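Local coordinates for protection of telomeres protein 1 (Schizosaccharomyces pombe, PDB 7CUI) that binds single-stranded telomeric DNA, protects the 3' overhang at chromosome ends and regulates telomerase and telomere length, at residues A[163-175]-A[185-197]. Residues are numbered along the deposited sequence; the frame is centred on the assembly and turned at random.
Sequences WFDIYVKEYIPVI and TFLQKRWRGFGTK
Tyr171 and Arg190 form the last hydrogen-bonded pair of an antiparallel ribbon that joins the last two strands of the curled sheet in this C-terminal part of the protein. The register rests on reciprocal bonds: Arg190 N reaches Tyr171 O at 2.8 Å, nearly straight at 177°, and Lys169 and Arg192 also bond in both directions, though one of the two is more bent. Glu170–Trp191 and Val168–Gly193 are the non-hydrogen-bonded pairs between and beyond.

Two faces result. On that of Tyr171, its CG sits between backbone N and carbonyl carbon (chi1 68°), which lays the ring back across the partner strand: Arg190 CB stands over one ring face, 3.9 Å from the centroid of the Tyr171 ring, and Tyr171 OH lies 3.5 Å from Arg192 CG. Lys169 runs alongside Arg192, placing CE over a face of the guanidinium; both cations are paired with Asp102. Farther along, Tyr167 CB covers a face of the Phe194 ring, 3.7 Å from its centroid, while Lys169 N meets that ring's edge.

On the other face, Glu170 CG, anti to its own nitrogen (chi1 -170°), carries an extended chain along the indole, with Glu170 CG 3.4 Å from Trp191 NE1. Its carboxylate makes a long ion pair with Lys189 (OE2 to NZ, 3.7 Å) but is held chiefly by Arg49 and His51.

Tyr171 OH bonds to the backbone of another protein's chain, and Arg190 pairs with an acidic side chain there; an alanine at Tyr171 would probably leave Arg190 CB without its aromatic cover and that backbone without its hydroxyl partner. With strand 163-171 pairing onward to 49-73 and strand 190-198 running parallel to 93-99, this pairing of the chain's last two strands is that of an OB-fold barrel, as the strand order implies.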
ATOM      1  N   TRP A 163       4.364  -2.005  13.710  1.00 32.20           N
ATOM      2  CA  TRP A 163       5.349  -2.653  12.857  1.00 32.81           C
ATOM      3  C   TRP A 163       4.790  -3.971  12.337  1.00 33.23           C
ATOM      4  O   TRP A 163       4.139  -4.703  13.085  1.00 34.92           O
ATOM      5  CB  TRP A 163       6.636  -2.924  13.644  1.00 32.95           C
ATOM      6  CG  TRP A 163       7.450  -1.702  13.913  1.00 32.24           C
ATOM      7  CD1 TRP A 163       7.389  -0.908  15.019  1.00 32.31           C
ATOM      8  CD2 TRP A 163       8.447  -1.123  13.052  1.00 32.77           C
ATOM      9  NE1 TRP A 163       8.285   0.120  14.913  1.00 33.36           N
ATOM     10  CE2 TRP A 163       8.949   0.016  13.719  1.00 33.72           C
ATOM     11  CE3 TRP A 163       8.973  -1.454  11.794  1.00 31.05           C
ATOM     12  CZ2 TRP A 163       9.946   0.820  13.163  1.00 34.16           C
ATOM     13  CZ3 TRP A 163       9.955  -0.656  11.246  1.00 30.24           C
ATOM     14  CH2 TRP A 163      10.435   0.466  11.924  1.00 32.20           C
ATOM     15  N   PHE A 164       5.086  -4.276  11.066  1.00 32.13           N
ATOM     16  CA  PHE A 164       4.653  -5.521  10.449  1.00 33.80           C
ATOM     17  C   PHE A 164       5.566  -5.853   9.272  1.00 35.22           C
ATOM     18  O   PHE A 164       6.224  -4.970   8.721  1.00 35.30           O
ATOM     19  CB  PHE A 164       3.175  -5.456  10.041  1.00 32.95           C
ATOM     20  CG  PHE A 164       2.829  -4.367   9.055  1.00 32.57           C
ATOM     21  CD1 PHE A 164       2.506  -3.087   9.490  1.00 31.03           C
ATOM     22  CD2 PHE A 164       2.838  -4.613   7.688  1.00 32.92           C
ATOM     23  CE1 PHE A 164       2.203  -2.079   8.586  1.00 31.26           C
ATOM     24  CE2 PHE A 164       2.526  -3.606   6.782  1.00 33.45           C
ATOM     25  CZ  PHE A 164       2.204  -2.342   7.232  1.00 32.61           C
ATOM     26  N   ASP A 165       5.607  -7.144   8.919  1.00 39.08           N
ATOM     27  CA  ASP A 165       6.333  -7.590   7.741  1.00 42.22           C
ATOM     28  C   ASP A 165       5.427  -7.424   6.527  1.00 41.27           C
ATOM     29  O   ASP A 165       4.220  -7.639   6.620  1.00 44.64           O
ATOM     30  CB  ASP A 165       6.854  -9.020   7.903  1.00 46.51           C
ATOM     31  CG  ASP A 165       8.015  -9.142   8.878  1.00 51.34           C
ATOM     32  OD1 ASP A 165       8.761  -8.156   9.027  1.00 51.52           O
ATOM     33  OD2 ASP A 165       8.162 -10.224   9.481  1.00 58.14           O
ATOM     34  N   ILE A 166       6.021  -7.025   5.396  1.00 42.07           N
ATOM     35  CA  ILE A 166       5.294  -6.762   4.163  1.00 41.76           C
ATOM     36  C   ILE A 166       6.077  -7.373   3.003  1.00 40.52           C
ATOM     37  O   ILE A 166       7.303  -7.288   2.978  1.00 39.34           O
ATOM     38  CB  ILE A 166       5.086  -5.239   3.983  1.00 40.23           C
ATOM     39  CG1 ILE A 166       4.175  -4.890   2.804  1.00 41.09           C
ATOM     40  CG2 ILE A 166       6.417  -4.513   3.873  1.00 41.36           C
ATOM     41  CD1 ILE A 166       2.797  -5.487   2.900  1.00 45.59           C
ATOM     42  N   TYR A 167       5.363  -8.008   2.064  1.00 41.11           N
ATOM     43  CA  TYR A 167       5.975  -8.443   0.817  1.00 42.61           C
ATOM     44  C   TYR A 167       5.623  -7.445  -0.279  1.00 43.05           C
ATOM     45  O   TYR A 167       4.475  -7.018  -0.379  1.00 45.57           O
ATOM     46  CB  TYR A 167       5.453  -9.807   0.363  1.00 44.37           C
ATOM     47  CG  TYR A 167       5.599 -10.952   1.331  1.00 46.88           C
ATOM     48  CD1 TYR A 167       6.559 -10.947   2.329  1.00 48.80           C
ATOM     49  CD2 TYR A 167       4.795 -12.074   1.213  1.00 50.18           C
ATOM     50  CE1 TYR A 167       6.694 -12.013   3.206  1.00 52.03           C
ATOM     51  CE2 TYR A 167       4.918 -13.149   2.077  1.00 52.70           C
ATOM     52  CZ  TYR A 167       5.873 -13.120   3.077  1.00 51.72           C
ATOM     53  OH  TYR A 167       5.993 -14.176   3.933  1.00 53.84           O
ATOM     54  N   VAL A 168       6.611  -7.090  -1.105  1.00 43.19           N
ATOM     55  CA  VAL A 168       6.372  -6.201  -2.231  1.00 41.40           C
ATOM     56  C   VAL A 168       6.902  -6.852  -3.502  1.00 44.04           C
ATOM     57  O   VAL A 168       7.942  -7.505  -3.483  1.00 44.37           O
ATOM     58  CB  VAL A 168       6.975  -4.795  -2.022  1.00 39.17           C
ATOM     59  CG1 VAL A 168       6.425  -4.117  -0.775  1.00 35.97           C
ATOM     60  CG2 VAL A 168       8.498  -4.798  -2.018  1.00 38.70           C
ATOM     61  N   LYS A 169       6.155  -6.676  -4.598  1.00 44.54           N
ATOM     62  CA  LYS A 169       6.630  -7.051  -5.918  1.00 46.27           C
ATOM     63  C   LYS A 169       6.973  -5.785  -6.698  1.00 45.86           C
ATOM     64  O   LYS A 169       6.141  -4.893  -6.846  1.00 47.44           O
ATOM     65  CB  LYS A 169       5.643  -7.982  -6.633  1.00 47.45           C
ATOM     66  CG  LYS A 169       4.183  -7.554  -6.648  1.00 46.56           C
ATOM     67  CD  LYS A 169       3.258  -8.673  -7.078  1.00 48.03           C
ATOM     68  CE  LYS A 169       1.806  -8.388  -6.762  1.00 49.63           C
ATOM     69  NZ  LYS A 169       0.933  -9.541  -7.087  1.00 56.18           N
ATOM     70  N   GLU A 170       8.223  -5.723  -7.160  1.00 47.25           N
ATOM     71  CA  GLU A 170       8.766  -4.594  -7.898  1.00 50.55           C
ATOM     72  C   GLU A 170       8.583  -4.865  -9.387  1.00 50.14           C
ATOM     73  O   GLU A 170       8.819  -5.981  -9.843  1.00 53.07           O
ATOM     74  CB  GLU A 170      10.251  -4.459  -7.560  1.00 54.37           C
ATOM     75  CG  GLU A 170      10.901  -3.181  -8.058  1.00 59.74           C
ATOM     76  CD  GLU A 170      12.309  -2.992  -7.517  1.00 64.73           C
ATOM     77  OE1 GLU A 170      12.865  -3.961  -6.969  1.00 65.89           O
ATOM     78  OE2 GLU A 170      12.845  -1.877  -7.635  1.00 73.43           O
ATOM     79  N   TYR A 171       8.168  -3.835 -10.131  1.00 47.85           N
ATOM     80  CA  TYR A 171       7.825  -3.985 -11.537  1.00 49.09           C
ATOM     81  C   TYR A 171       7.805  -2.614 -12.205  1.00 48.51           C
ATOM     82  O   TYR A 171       7.828  -1.590 -11.529  1.00 47.49           O
ATOM     83  CB  TYR A 171       6.453  -4.648 -11.687  1.00 50.27           C
ATOM     84  CG  TYR A 171       5.304  -3.794 -11.210  1.00 50.14           C
ATOM     85  CD1 TYR A 171       5.014  -3.677  -9.860  1.00 48.05           C
ATOM     86  CD2 TYR A 171       4.515  -3.086 -12.106  1.00 51.67           C
ATOM     87  CE1 TYR A 171       3.974  -2.880  -9.413  1.00 47.06           C
ATOM     88  CE2 TYR A 171       3.467  -2.288 -11.677  1.00 49.01           C
ATOM     89  CZ  TYR A 171       3.192  -2.188 -10.323  1.00 47.45           C
ATOM     90  OH  TYR A 171       2.161  -1.410  -9.885  1.00 43.62           O
ATOM     91  N   ILE A 172       7.739  -2.616 -13.539  1.00 50.82           N
ATOM     92  CA  ILE A 172       7.702  -1.393 -14.326  1.00 53.65           C
ATOM     93  C   ILE A 172       6.464  -1.441 -15.217  1.00 53.82           C
ATOM     94  O   ILE A 172       6.441  -2.205 -16.183  1.00 55.22           O
ATOM     95  CB  ILE A 172       8.984  -1.259 -15.176  1.00 54.74           C
ATOM     96  CG1 ILE A 172      10.256  -1.358 -14.328  1.00 55.84           C
ATOM     97  CG2 ILE A 172       8.954   0.017 -16.009  1.00 51.30           C
ATOM     98  CD1 ILE A 172      11.482  -1.813 -15.098  1.00 57.15           C
ATOM     99  N   PRO A 173       5.402  -0.639 -14.954  1.00 52.12           N
ATOM    100  CA  PRO A 173       4.194  -0.712 -15.775  1.00 52.16           C
ATOM    101  C   PRO A 173       4.353   0.093 -17.060  1.00 54.06           C
ATOM    102  O   PRO A 173       5.244   0.937 -17.170  1.00 52.43           O
ATOM    103  CB  PRO A 173       3.136  -0.061 -14.875  1.00 49.70           C
ATOM    104  CG  PRO A 173       3.916   0.985 -14.109  1.00 49.49           C
ATOM    105  CD  PRO A 173       5.292   0.378 -13.894  1.00 49.95           C
ATOM    106  N   VAL A 174       3.463  -0.189 -18.019  1.00 55.95           N
ATOM    107  CA  VAL A 174       3.392   0.529 -19.278  1.00 59.64           C
ATOM    108  C   VAL A 174       2.489   1.743 -19.082  1.00 60.85           C
ATOM    109  O   VAL A 174       1.271   1.602 -19.023  1.00 60.55           O
ATOM    110  CB  VAL A 174       2.840  -0.380 -20.394  1.00 61.01           C
ATOM    111  CG1 VAL A 174       2.764   0.336 -21.736  1.00 61.07           C
ATOM    112  CG2 VAL A 174       3.621  -1.679 -20.513  1.00 60.15           C
ATOM    113  N   ILE A 175       3.096   2.931 -18.979  1.00 68.01           N
ATOM    114  CA  ILE A 175       2.333   4.170 -18.920  1.00 71.85           C
ATOM    115  C   ILE A 175       2.557   4.941 -20.228  1.00 76.72           C
ATOM    116  O   ILE A 175       1.624   4.952 -21.059  1.00 73.78           O
ATOM    117  CB  ILE A 175       2.703   5.016 -17.681  1.00 74.43           C
ATOM    118  CG1 ILE A 175       4.162   5.483 -17.726  1.00 83.31           C
ATOM    119  CG2 ILE A 175       2.382   4.276 -16.388  1.00 62.60           C
ATOM    120  CD1 ILE A 175       4.362   6.941 -17.371  1.00 89.34           C
ATOM    121  N   THR A 185      13.900   4.815 -16.476  1.00 87.13           N
ATOM    122  CA  THR A 185      14.685   5.127 -15.289  1.00 91.04           C
ATOM    123  C   THR A 185      14.072   4.445 -14.065  1.00 90.84           C
ATOM    124  O   THR A 185      13.150   3.641 -14.190  1.00 90.43           O
ATOM    125  CB  THR A 185      14.812   6.647 -15.099  1.00101.20           C
ATOM    126  OG1 THR A 185      13.558   7.186 -14.675  1.00103.16           O
ATOM    127  CG2 THR A 185      15.273   7.368 -16.348  1.00 99.98           C
ATOM    128  N   PHE A 186      14.586   4.787 -12.877  1.00 85.86           N
ATOM    129  CA  PHE A 186      14.119   4.184 -11.640  1.00 88.82           C
ATOM    130  C   PHE A 186      12.799   4.810 -11.197  1.00 86.21           C
ATOM    131  O   PHE A 186      12.038   4.188 -10.457  1.00 79.66           O
ATOM    132  CB  PHE A 186      15.165   4.337 -10.536  1.00 94.07           C
ATOM    133  CG  PHE A 186      15.178   3.201  -9.547  1.00 96.04           C
ATOM    134  CD1 PHE A 186      15.678   1.958  -9.909  1.00101.65           C
ATOM    135  CD2 PHE A 186      14.696   3.371  -8.257  1.00 93.02           C
ATOM    136  CE1 PHE A 186      15.697   0.907  -9.004  1.00 99.73           C
ATOM    137  CE2 PHE A 186      14.716   2.319  -7.354  1.00 92.09           C
ATOM    138  CZ  PHE A 186      15.216   1.090  -7.728  1.00 97.04           C
ATOM    139  N   LEU A 187      12.559   6.051 -11.641  1.00 90.10           N
ATOM    140  CA  LEU A 187      11.309   6.756 -11.406  1.00 90.66           C
ATOM    141  C   LEU A 187      10.145   5.971 -12.007  1.00 86.99           C
ATOM    142  O   LEU A 187       8.983   6.281 -11.742  1.00 89.55           O
ATOM    143  CB  LEU A 187      11.391   8.146 -12.048  1.00 90.47           C
ATOM    144  CG  LEU A 187      11.994   9.263 -11.196  1.00 93.38           C
ATOM    145  CD1 LEU A 187      11.861  10.606 -11.905  1.00 93.57           C
ATOM    146  CD2 LEU A 187      11.347   9.326  -9.817  1.00 89.11           C
ATOM    147  N   GLN A 188      10.468   4.962 -12.826  1.00 82.37           N
ATOM    148  CA  GLN A 188       9.468   4.249 -13.606  1.00 78.97           C
ATOM    149  C   GLN A 188       9.084   2.941 -12.919  1.00 69.35           C
ATOM    150  O   GLN A 188       8.180   2.247 -13.375  1.00 68.05           O
ATOM    151  CB  GLN A 188       9.952   4.013 -15.039  1.00 84.11           C
ATOM    152  CG  GLN A 188       9.677   5.179 -15.982  1.00 94.35           C
ATOM    153  CD  GLN A 188      10.723   6.264 -15.904  1.00 99.00           C
ATOM    154  OE1 GLN A 188      11.838   6.043 -15.443  1.00107.02           O
ATOM    155  NE2 GLN A 188      10.370   7.453 -16.361  1.00102.31           N
ATOM    156  N   LYS A 189       9.767   2.616 -11.817  1.00 63.49           N
ATOM    157  CA  LYS A 189       9.435   1.418 -11.063  1.00 61.30           C
ATOM    158  C   LYS A 189       8.275   1.711 -10.113  1.00 56.01           C
ATOM    159  O   LYS A 189       8.147   2.821  -9.600  1.00 57.47           O
ATOM    160  CB  LYS A 189      10.664   0.884 -10.320  1.00 63.41           C
ATOM    161  CG  LYS A 189      11.714   0.219 -11.201  1.00 69.32           C
ATOM    162  CD  LYS A 189      12.874  -0.355 -10.417  1.00 69.54           C
ATOM    163  CE  LYS A 189      13.679  -1.391 -11.174  1.00 73.13           C
ATOM    164  NZ  LYS A 189      12.978  -2.694 -11.260  1.00 72.41           N
ATOM    165  N   ARG A 190       7.431   0.693  -9.911  1.00 49.76           N
ATOM    166  CA  ARG A 190       6.354   0.706  -8.934  1.00 47.45           C
ATOM    167  C   ARG A 190       6.510  -0.508  -8.020  1.00 45.04           C
ATOM    168  O   ARG A 190       7.083  -1.519  -8.421  1.00 44.79           O
ATOM    169  CB  ARG A 190       4.995   0.649  -9.642  1.00 46.44           C
ATOM    170  CG  ARG A 190       4.278   1.984  -9.798  1.00 47.00           C
ATOM    171  CD  ARG A 190       5.166   3.129 -10.242  1.00 52.50           C
ATOM    172  NE  ARG A 190       4.446   4.326 -10.642  1.00 56.88           N
ATOM    173  CZ  ARG A 190       5.020   5.398 -11.174  1.00 61.16           C
ATOM    174  NH1 ARG A 190       6.329   5.424 -11.368  1.00 62.65           N
ATOM    175  NH2 ARG A 190       4.283   6.441 -11.515  1.00 66.29           N
ATOM    176  N   TRP A 191       5.990  -0.395  -6.792  1.00 41.20           N
ATOM    177  CA  TRP A 191       5.965  -1.506  -5.853  1.00 39.25           C
ATOM    178  C   TRP A 191       4.527  -1.829  -5.465  1.00 37.68           C
ATOM    179  O   TRP A 191       3.719  -0.929  -5.245  1.00 37.99           O
ATOM    180  CB  TRP A 191       6.797  -1.195  -4.608  1.00 38.45           C
ATOM    181  CG  TRP A 191       8.252  -1.031  -4.907  1.00 39.59           C
ATOM    182  CD1 TRP A 191       9.224  -1.986  -4.825  1.00 40.13           C
ATOM    183  CD2 TRP A 191       8.895   0.168  -5.365  1.00 40.85           C
ATOM    184  NE1 TRP A 191      10.431  -1.458  -5.196  1.00 42.58           N
ATOM    185  CE2 TRP A 191      10.263  -0.139  -5.529  1.00 42.87           C
ATOM    186  CE3 TRP A 191       8.455   1.467  -5.648  1.00 40.96           C
ATOM    187  CZ2 TRP A 191      11.188   0.811  -5.962  1.00 44.29           C
ATOM    188  CZ3 TRP A 191       9.369   2.404  -6.078  1.00 42.52           C
ATOM    189  CH2 TRP A 191      10.719   2.078  -6.230  1.00 44.49           C
ATOM    190  N   ARG A 192       4.240  -3.128  -5.341  1.00 37.60           N
ATOM    191  CA  ARG A 192       2.902  -3.601  -5.042  1.00 35.82           C
ATOM    192  C   ARG A 192       2.943  -4.573  -3.865  1.00 35.27           C
ATOM    193  O   ARG A 192       3.651  -5.576  -3.914  1.00 37.24           O
ATOM    194  CB  ARG A 192       2.310  -4.264  -6.287  1.00 36.41           C
ATOM    195  CG  ARG A 192       1.377  -3.360  -7.078  1.00 36.79           C
ATOM    196  CD  ARG A 192      -0.015  -3.949  -7.056  1.00 35.34           C
ATOM    197  NE  ARG A 192      -0.386  -4.484  -8.356  1.00 37.42           N
ATOM    198  CZ  ARG A 192      -1.142  -5.560  -8.556  1.00 37.43           C
ATOM    199  NH1 ARG A 192      -1.596  -6.265  -7.534  1.00 35.92           N
ATOM    200  NH2 ARG A 192      -1.428  -5.933  -9.789  1.00 41.17           N
ATOM    201  N   GLY A 193       2.170  -4.267  -2.817  1.00 33.10           N
ATOM    202  CA  GLY A 193       2.042  -5.162  -1.678  1.00 32.18           C
ATOM    203  C   GLY A 193       1.310  -6.445  -2.059  1.00 33.29           C
ATOM    204  O   GLY A 193       0.499  -6.440  -2.985  1.00 33.88           O
ATOM    205  N   PHE A 194       1.612  -7.534  -1.339  1.00 33.80           N
ATOM    206  CA  PHE A 194       0.910  -8.796  -1.509  1.00 36.58           C
ATOM    207  C   PHE A 194       1.246  -9.743  -0.357  1.00 37.66           C
ATOM    208  O   PHE A 194       2.173  -9.489   0.412  1.00 38.60           O
ATOM    209  CB  PHE A 194       1.274  -9.441  -2.850  1.00 38.39           C
ATOM    210  CG  PHE A 194       2.657 -10.042  -2.893  1.00 40.39           C
ATOM    211  CD1 PHE A 194       3.765  -9.254  -3.173  1.00 40.04           C
ATOM    212  CD2 PHE A 194       2.850 -11.394  -2.645  1.00 41.76           C
ATOM    213  CE1 PHE A 194       5.034  -9.809  -3.210  1.00 44.78           C
ATOM    214  CE2 PHE A 194       4.119 -11.948  -2.676  1.00 44.49           C
ATOM    215  CZ  PHE A 194       5.209 -11.155  -2.961  1.00 48.38           C
ATOM    216  N   GLY A 195       0.486 -10.842  -0.266  1.00 40.65           N
ATOM    217  CA  GLY A 195       0.747 -11.929   0.667  1.00 42.27           C
ATOM    218  C   GLY A 195       0.751 -11.464   2.121  1.00 41.48           C
ATOM    219  O   GLY A 195       1.554 -11.928   2.929  1.00 44.57           O
ATOM    220  N   THR A 196      -0.157 -10.541   2.441  1.00 39.30           N
ATOM    221  CA  THR A 196      -0.179  -9.881   3.735  1.00 38.23           C
ATOM    222  C   THR A 196      -1.634  -9.639   4.125  1.00 37.95           C
ATOM    223  O   THR A 196      -2.363  -9.002   3.370  1.00 38.77           O
ATOM    224  CB  THR A 196       0.583  -8.550   3.660  1.00 36.77           C
ATOM    225  OG1 THR A 196       1.847  -8.774   3.035  1.00 37.38           O
ATOM    226  CG2 THR A 196       0.785  -7.887   5.006  1.00 35.11           C
ATOM    227  N   LYS A 197      -2.048 -10.150   5.293  1.00 36.42           N
ATOM    228  CA  LYS A 197      -3.443 -10.042   5.697  1.00 40.59           C
ATOM    229  C   LYS A 197      -3.559  -9.481   7.115  1.00 40.80           C
ATOM    230  O   LYS A 197      -2.755  -9.811   7.983  1.00 39.99           O
ATOM    231  CB  LYS A 197      -4.203 -11.357   5.480  1.00 44.05           C
ATOM    232  CG  LYS A 197      -3.707 -12.564   6.261  1.00 52.13           C
ATOM    233  CD  LYS A 197      -4.702 -13.714   6.299  1.00 58.83           C
ATOM    234  CE  LYS A 197      -4.489 -14.757   5.220  1.00 63.55           C
ATOM    235  NZ  LYS A 197      -5.195 -14.394   3.970  1.00 67.94           N
TER